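Local coordinates for protein adhesin (Streptococcus sanguinis SK1 = NCTC 7863, PDB 6VS7) that probably binds sialylated glycans on host glycoproteins, through its Siglec-like domains, to attach the bacterium to host surfaces, at residues Val38-Ile43 with Lys98-Glu103; Tyr250-Gly255 with Gly295-Lys300. One frame throughout, in Å; residues are numbered along the deposited sequence.

Contact 1 and contact 2 lie in two different Siglec-like domains, contact 1 in the first and contact 2 in the second, and follow one another along the chain. Their centres are 88 Å apart, on opposite sides of the chain's centre, and their nearest atoms are about 75 Å apart, so neither touches the other. They nevertheless use equivalent strands: 95-104 and 296-305 each lie between a parallel-paired last strand and an edge strand in a mixed four-stranded sheet. Contact 1 joins 95-104 to edge strand 35-41, whereas contact 2 packs helix 244-255 against 296-305. The molecule thus repeats one sandwich design, consistent with two Siglec-like domains strung along one adhesin, with F299 in the place of K98.

Contact 1. Residues Val38-Ile43 with Lys98-Glu103; sequences VIVRNI and KYVRAE
K98 and N42 meet side chain to side chain where strand 95-104 runs antiparallel to edge strand 35-41 in an immunoglobulin-like sandwich; the paired residues begin with Y99 and R41. The two side chains run side by side, and K98 NZ gives a hydrogen bond to N42 OD1 (2.8 Å) from above the amide plane, 41° out of it. D53 takes further bonds from both K98 NZ and N42 ND2, joining lysine and amide in one polar network. K98 falls in a Y-T-K-Y sequence resembling the sialic-acid-recognition motif of related adhesins.

Y99 is a hydrogen-bonded partner of R41: its N reaches R41 O at 2.9 Å, and its O accepts from R41 N. Its ring is a flat floor for I43. With CG1 anti to the backbone N (chi1 178°), the isoleucine swings CD1 over the ring centre, 4.1 Å from the centroid of Y99, a CH-pi contact. The ring's OH bonds K115 N.

V100 lies opposite V40 in a non-hydrogen-bonded pair, its CG2 4.3 Å from CG2 of V40. Beta-branched valines suit this inner face, where V100 also meets I8 and F120.

R101 exchanges both backbone bonds with I39, while its guanidinium comes within 3.7 Å (NH1 to NH2) of that of R41, the planes turned 59° apart. A water bonded weakly to both groups bridges them. The salt bridge from R101 NH2 to D47 probably offsets the like charges, while T110 O takes R101 NE and A46 O takes R41 NH2.

A102 closes the walk against V38. Its single methyl suits a place where I8 also packs: CB of A102 meets CG2 of V38 at 4.4 Å.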
loop_
_atom_site.group_PDB
_atom_site.type_symbol
_atom_site.label_atom_id
_atom_site.label_comp_id
_atom_site.label_asym_id
_atom_site.label_seq_id
_atom_site.Cartn_x
_atom_site.Cartn_y
_atom_site.Cartn_z
ATOM N N VAL A 38 -29.854 -0.797 46.615
ATOM C CA VAL A 38 -29.614 0.182 45.592
ATOM C C VAL A 38 -30.749 -0.087 44.622
ATOM O O VAL A 38 -30.875 -1.124 44.104
ATOM C CB VAL A 38 -28.274 0.122 44.869
ATOM C CG1 VAL A 38 -28.268 1.132 43.753
ATOM C CG2 VAL A 38 -27.117 0.395 45.782
ATOM N N ILE A 39 -31.578 0.891 44.384
ATOM C CA ILE A 39 -32.739 0.713 43.570
ATOM C C ILE A 39 -32.865 1.668 42.387
ATOM O O ILE A 39 -32.467 2.786 42.486
ATOM C CB ILE A 39 -33.909 0.911 44.516
ATOM C CG1 ILE A 39 -34.019 -0.246 45.475
ATOM C CG2 ILE A 39 -35.227 1.075 43.853
ATOM C CD1 ILE A 39 -34.665 0.137 46.773
ATOM N N VAL A 40 -33.342 1.177 41.256
ATOM C CA VAL A 40 -33.634 1.984 40.083
ATOM C C VAL A 40 -35.096 1.817 39.763
ATOM O O VAL A 40 -35.531 0.750 39.527
ATOM C CB VAL A 40 -32.786 1.574 38.879
ATOM C CG1 VAL A 40 -32.952 2.555 37.748
ATOM C CG2 VAL A 40 -31.358 1.426 39.287
ATOM N N ARG A 41 -35.832 2.887 39.779
ATOM C CA ARG A 41 -37.233 2.851 39.530
ATOM C C ARG A 41 -37.834 4.028 38.827
ATOM O O ARG A 41 -37.240 5.034 38.708
ATOM C CB ARG A 41 -37.966 2.721 40.847
ATOM C CG ARG A 41 -37.516 3.663 41.931
ATOM C CD ARG A 41 -38.625 4.534 42.406
ATOM N NE ARG A 41 -39.241 4.235 43.639
ATOM C CZ ARG A 41 -40.469 4.547 44.033
ATOM N NH1 ARG A 41 -41.347 5.155 43.300
ATOM N NH2 ARG A 41 -40.785 4.214 45.214
ATOM N N ASN A 42 -39.060 3.843 38.398
ATOM C CA ASN A 42 -39.884 4.872 37.814
ATOM C C ASN A 42 -40.328 5.820 38.928
ATOM O O ASN A 42 -40.460 5.449 39.994
ATOM C CB ASN A 42 -41.130 4.266 37.232
ATOM C CG ASN A 42 -40.904 3.635 35.914
ATOM O OD1 ASN A 42 -39.821 3.409 35.530
ATOM N ND2 ASN A 42 -41.948 3.373 35.225
ATOM N N ILE A 43 -40.646 7.031 38.648
ATOM C CA ILE A 43 -41.018 7.955 39.717
ATOM C C ILE A 43 -42.343 7.547 40.358
ATOM O O ILE A 43 -42.484 7.562 41.585
ATOM C CB ILE A 43 -41.061 9.405 39.206
ATOM C CG1 ILE A 43 -41.494 10.352 40.335
ATOM C CG2 ILE A 43 -41.962 9.524 37.994
ATOM C CD1 ILE A 43 -40.464 10.487 41.451
ATOM N N LYS A 98 -35.099 8.030 35.178
ATOM C CA LYS A 98 -35.217 6.958 36.166
ATOM C C LYS A 98 -34.510 7.348 37.459
ATOM O O LYS A 98 -33.455 7.983 37.431
ATOM C CB LYS A 98 -34.632 5.635 35.642
ATOM C CG LYS A 98 -35.212 5.203 34.292
ATOM C CD LYS A 98 -36.727 5.002 34.376
ATOM C CE LYS A 98 -37.265 4.309 33.136
ATOM N NZ LYS A 98 -38.757 4.215 33.106
ATOM N N TYR A 99 -35.092 6.959 38.593
ATOM C CA TYR A 99 -34.647 7.444 39.887
ATOM C C TYR A 99 -33.844 6.371 40.599
ATOM O O TYR A 99 -34.184 5.187 40.543
ATOM C CB TYR A 99 -35.842 7.908 40.722
ATOM C CG TYR A 99 -36.425 9.157 40.089
ATOM C CD1 TYR A 99 -37.221 9.077 38.939
ATOM C CD2 TYR A 99 -36.095 10.417 40.578
ATOM C CE1 TYR A 99 -37.706 10.214 38.328
ATOM C CE2 TYR A 99 -36.568 11.564 39.978
ATOM C CZ TYR A 99 -37.367 11.457 38.862
ATOM O OH TYR A 99 -37.822 12.606 38.283
ATOM N N VAL A 100 -32.759 6.789 41.240
ATOM C CA VAL A 100 -31.824 5.863 41.869
ATOM C C VAL A 100 -31.830 6.153 43.361
ATOM O O VAL A 100 -31.699 7.311 43.777
ATOM C CB VAL A 100 -30.404 5.964 41.271
ATOM C CG1 VAL A 100 -29.436 5.056 42.009
ATOM C CG2 VAL A 100 -30.419 5.563 39.788
ATOM N N ARG A 101 -32.032 5.110 44.156
ATOM C CA ARG A 101 -32.078 5.240 45.601
ATOM C C ARG A 101 -31.105 4.266 46.239
ATOM O O ARG A 101 -30.835 3.195 45.698
ATOM C CB ARG A 101 -33.484 4.975 46.133
ATOM C CG ARG A 101 -34.540 5.906 45.567
ATOM C CD ARG A 101 -35.896 5.571 46.146
ATOM N NE ARG A 101 -36.066 6.160 47.462
ATOM C CZ ARG A 101 -37.203 6.142 48.150
ATOM N NH1 ARG A 101 -38.278 5.539 47.658
ATOM N NH2 ARG A 101 -37.263 6.725 49.333
ATOM N N ALA A 102 -30.624 4.618 47.426
ATOM C CA ALA A 102 -29.764 3.725 48.190
ATOM C C ALA A 102 -30.136 3.806 49.664
ATOM O O ALA A 102 -30.576 4.848 50.155
ATOM C CB ALA A 102 -28.280 4.056 47.997
ATOM N N GLU A 103 -29.932 2.691 50.360
ATOM C CA GLU A 103 -30.344 2.516 51.747
ATOM C C GLU A 103 -29.225 1.827 52.511
ATOM O O GLU A 103 -28.720 0.788 52.069
ATOM C CB GLU A 103 -31.630 1.688 51.821
ATOM C CG GLU A 103 -32.178 1.491 53.231
ATOM C CD GLU A 103 -33.515 0.753 53.233
ATOM O OE1 GLU A 103 -33.614 -0.288 53.911
ATOM O OE2 GLU A 103 -34.461 1.221 52.553
HETATM O O HOH W 1 -38.102 2.604 46.395
#

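Contact 2. Residues Tyr250-Gly255 with Gly295-Lys300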
loop_
_atom_site.group_PDB
_atom_site.type_symbol
_atom_site.label_atom_id
_atom_site.label_comp_id
_atom_site.label_asym_id
_atom_site.label_seq_id
_atom_site.Cartn_x
_atom_site.Cartn_y
_atom_site.Cartn_z
ATOM N N TYR A 250 8.659 -4.032 -32.460
ATOM C CA TYR A 250 8.262 -4.913 -31.364
ATOM C C TYR A 250 8.351 -6.370 -31.788
ATOM O O TYR A 250 8.931 -7.207 -31.082
ATOM C CB TYR A 250 6.852 -4.561 -30.895
ATOM C CG TYR A 250 6.198 -5.559 -29.954
ATOM C CD1 TYR A 250 6.642 -5.727 -28.646
ATOM C CD2 TYR A 250 5.108 -6.316 -30.372
ATOM C CE1 TYR A 250 6.026 -6.636 -27.785
ATOM C CE2 TYR A 250 4.487 -7.222 -29.521
ATOM C CZ TYR A 250 4.949 -7.372 -28.230
ATOM O OH TYR A 250 4.322 -8.267 -27.405
ATOM N N ASN A 251 7.809 -6.687 -32.963
ATOM C CA ASN A 251 7.862 -8.063 -33.440
ATOM C C ASN A 251 9.282 -8.485 -33.817
ATOM O O ASN A 251 9.629 -9.664 -33.682
ATOM C CB ASN A 251 6.883 -8.236 -34.604
ATOM C CG ASN A 251 5.426 -8.154 -34.143
ATOM O OD1 ASN A 251 4.659 -7.300 -34.589
ATOM N ND2 ASN A 251 5.049 -9.037 -33.229
ATOM N N THR A 252 10.119 -7.547 -34.272
ATOM C CA THR A 252 11.527 -7.865 -34.514
ATOM C C THR A 252 12.214 -8.346 -33.233
ATOM O O THR A 252 12.903 -9.376 -33.235
ATOM C CB THR A 252 12.250 -6.641 -35.076
ATOM O OG1 THR A 252 11.671 -6.264 -36.335
ATOM C CG2 THR A 252 13.719 -6.946 -35.269
ATOM N N LEU A 253 12.029 -7.610 -32.126
ATOM C CA LEU A 253 12.602 -8.009 -30.835
ATOM C C LEU A 253 12.111 -9.386 -30.410
ATOM O O LEU A 253 12.900 -10.217 -29.953
ATOM C CB LEU A 253 12.247 -6.983 -29.753
ATOM C CG LEU A 253 13.251 -6.056 -29.045
ATOM C CD1 LEU A 253 12.888 -5.923 -27.549
ATOM C CD2 LEU A 253 14.714 -6.428 -29.220
ATOM N N LEU A 254 10.801 -9.640 -30.528
ATOM C CA LEU A 254 10.269 -10.949 -30.162
ATOM C C LEU A 254 10.925 -12.052 -30.976
ATOM O O LEU A 254 11.187 -13.147 -30.461
ATOM C CB LEU A 254 8.756 -10.983 -30.360
ATOM C CG LEU A 254 7.871 -10.146 -29.440
ATOM C CD1 LEU A 254 6.434 -10.280 -29.864
ATOM C CD2 LEU A 254 8.035 -10.578 -27.985
ATOM N N GLY A 255 11.195 -11.784 -32.252
ATOM C CA GLY A 255 11.837 -12.760 -33.104
ATOM C C GLY A 255 13.272 -13.033 -32.732
ATOM O O GLY A 255 13.780 -14.120 -33.031
ATOM N N GLY A 295 22.445 1.082 -35.345
ATOM C CA GLY A 295 22.418 0.065 -34.313
ATOM C C GLY A 295 21.540 0.426 -33.131
ATOM O O GLY A 295 22.028 0.616 -32.010
ATOM N N LYS A 296 20.237 0.545 -33.388
ATOM C CA LYS A 296 19.236 0.840 -32.370
ATOM C C LYS A 296 17.924 0.210 -32.802
ATOM O O LYS A 296 17.664 0.042 -33.996
ATOM C CB LYS A 296 18.971 2.349 -32.165
ATOM C CG LYS A 296 20.181 3.254 -32.077
ATOM C CD LYS A 296 19.911 4.598 -32.772
ATOM C CE LYS A 296 20.936 5.682 -32.381
ATOM N NZ LYS A 296 22.365 5.284 -32.585
ATOM N N TYR A 297 17.086 -0.115 -31.825
ATOM C CA TYR A 297 15.672 -0.353 -32.072
ATOM C C TYR A 297 14.899 0.737 -31.347
ATOM O O TYR A 297 15.170 1.023 -30.171
ATOM C CB TYR A 297 15.222 -1.729 -31.585
ATOM C CG TYR A 297 15.685 -2.908 -32.404
ATOM C CD1 TYR A 297 15.748 -2.852 -33.793
ATOM C CD2 TYR A 297 16.060 -4.088 -31.776
ATOM C CE1 TYR A 297 16.174 -3.959 -34.538
ATOM C CE2 TYR A 297 16.475 -5.188 -32.496
ATOM C CZ TYR A 297 16.535 -5.122 -33.875
ATOM O OH TYR A 297 16.960 -6.232 -34.572
ATOM N N THR A 298 13.961 1.358 -32.055
ATOM C CA THR A 298 13.151 2.444 -31.528
ATOM C C THR A 298 11.714 1.955 -31.388
ATOM O O THR A 298 11.129 1.469 -32.360
ATOM C CB THR A 298 13.218 3.666 -32.457
ATOM O OG1 THR A 298 14.562 4.163 -32.513
ATOM C CG2 THR A 298 12.316 4.759 -31.956
ATOM N N PHE A 299 11.152 2.076 -30.183
ATOM C CA PHE A 299 9.843 1.526 -29.869
ATOM C C PHE A 299 8.863 2.635 -29.519
ATOM O O PHE A 299 9.255 3.764 -29.233
ATOM C CB PHE A 299 9.922 0.542 -28.693
ATOM C CG PHE A 299 10.912 -0.548 -28.894
ATOM C CD1 PHE A 299 12.238 -0.379 -28.511
ATOM C CD2 PHE A 299 10.534 -1.734 -29.494
ATOM C CE1 PHE A 299 13.164 -1.375 -28.707
ATOM C CE2 PHE A 299 11.457 -2.744 -29.693
ATOM C CZ PHE A 299 12.783 -2.561 -29.303
ATOM N N LYS A 300 7.571 2.285 -29.542
ATOM C CA LYS A 300 6.486 3.151 -29.095
ATOM C C LYS A 300 5.559 2.329 -28.215
ATOM O O LYS A 300 5.155 1.227 -28.598
ATOM C CB LYS A 300 5.689 3.731 -30.272
ATOM C CG LYS A 300 6.519 4.341 -31.386
ATOM C CD LYS A 300 6.846 5.795 -31.105
ATOM C CE LYS A 300 6.505 6.680 -32.306
ATOM N NZ LYS A 300 6.879 8.116 -32.070
#
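The F299 ring has the backbone N of Y250 at its edge, 4.1 Å from CE2, while L253 CG comes in obliquely; F316 stacks with the same ring. The Y297 ring takes T252 and L253 obliquely and meets F320 edge-to-face. On the helix, the Y250 ring has L254 CG over one face and pairs edge-to-face with F260.

This is helix-on-sheet packing in the immunoglobulin-like sandwich of the second Siglec-like domain: helix 244-255 lies across strand 296-305, with segment axes 9.4 Å apart at 125°. Y297 and F299, two residues apart, put their rings on the same side of the strand, and L253 fits against both. Its CG lies 3.5 Å from CZ of F299, and its CD2 3.7 Å from CD2 of Y297. A branched leucine suits this position: CG and CD1 both meet CZ of F299 while CD2 goes to Y297, so the two methyls divide between the rings, with F258 and I318 nearby.

T252 uses both its branches. With OG1 beside the backbone N (chi1 -62°) and CG2 anti to it, OG1 hydrogen-bonds S248 O one turn earlier, while the methyl CG2 crosses the end of the tyrosine, 3.4 Å from OH of Y297.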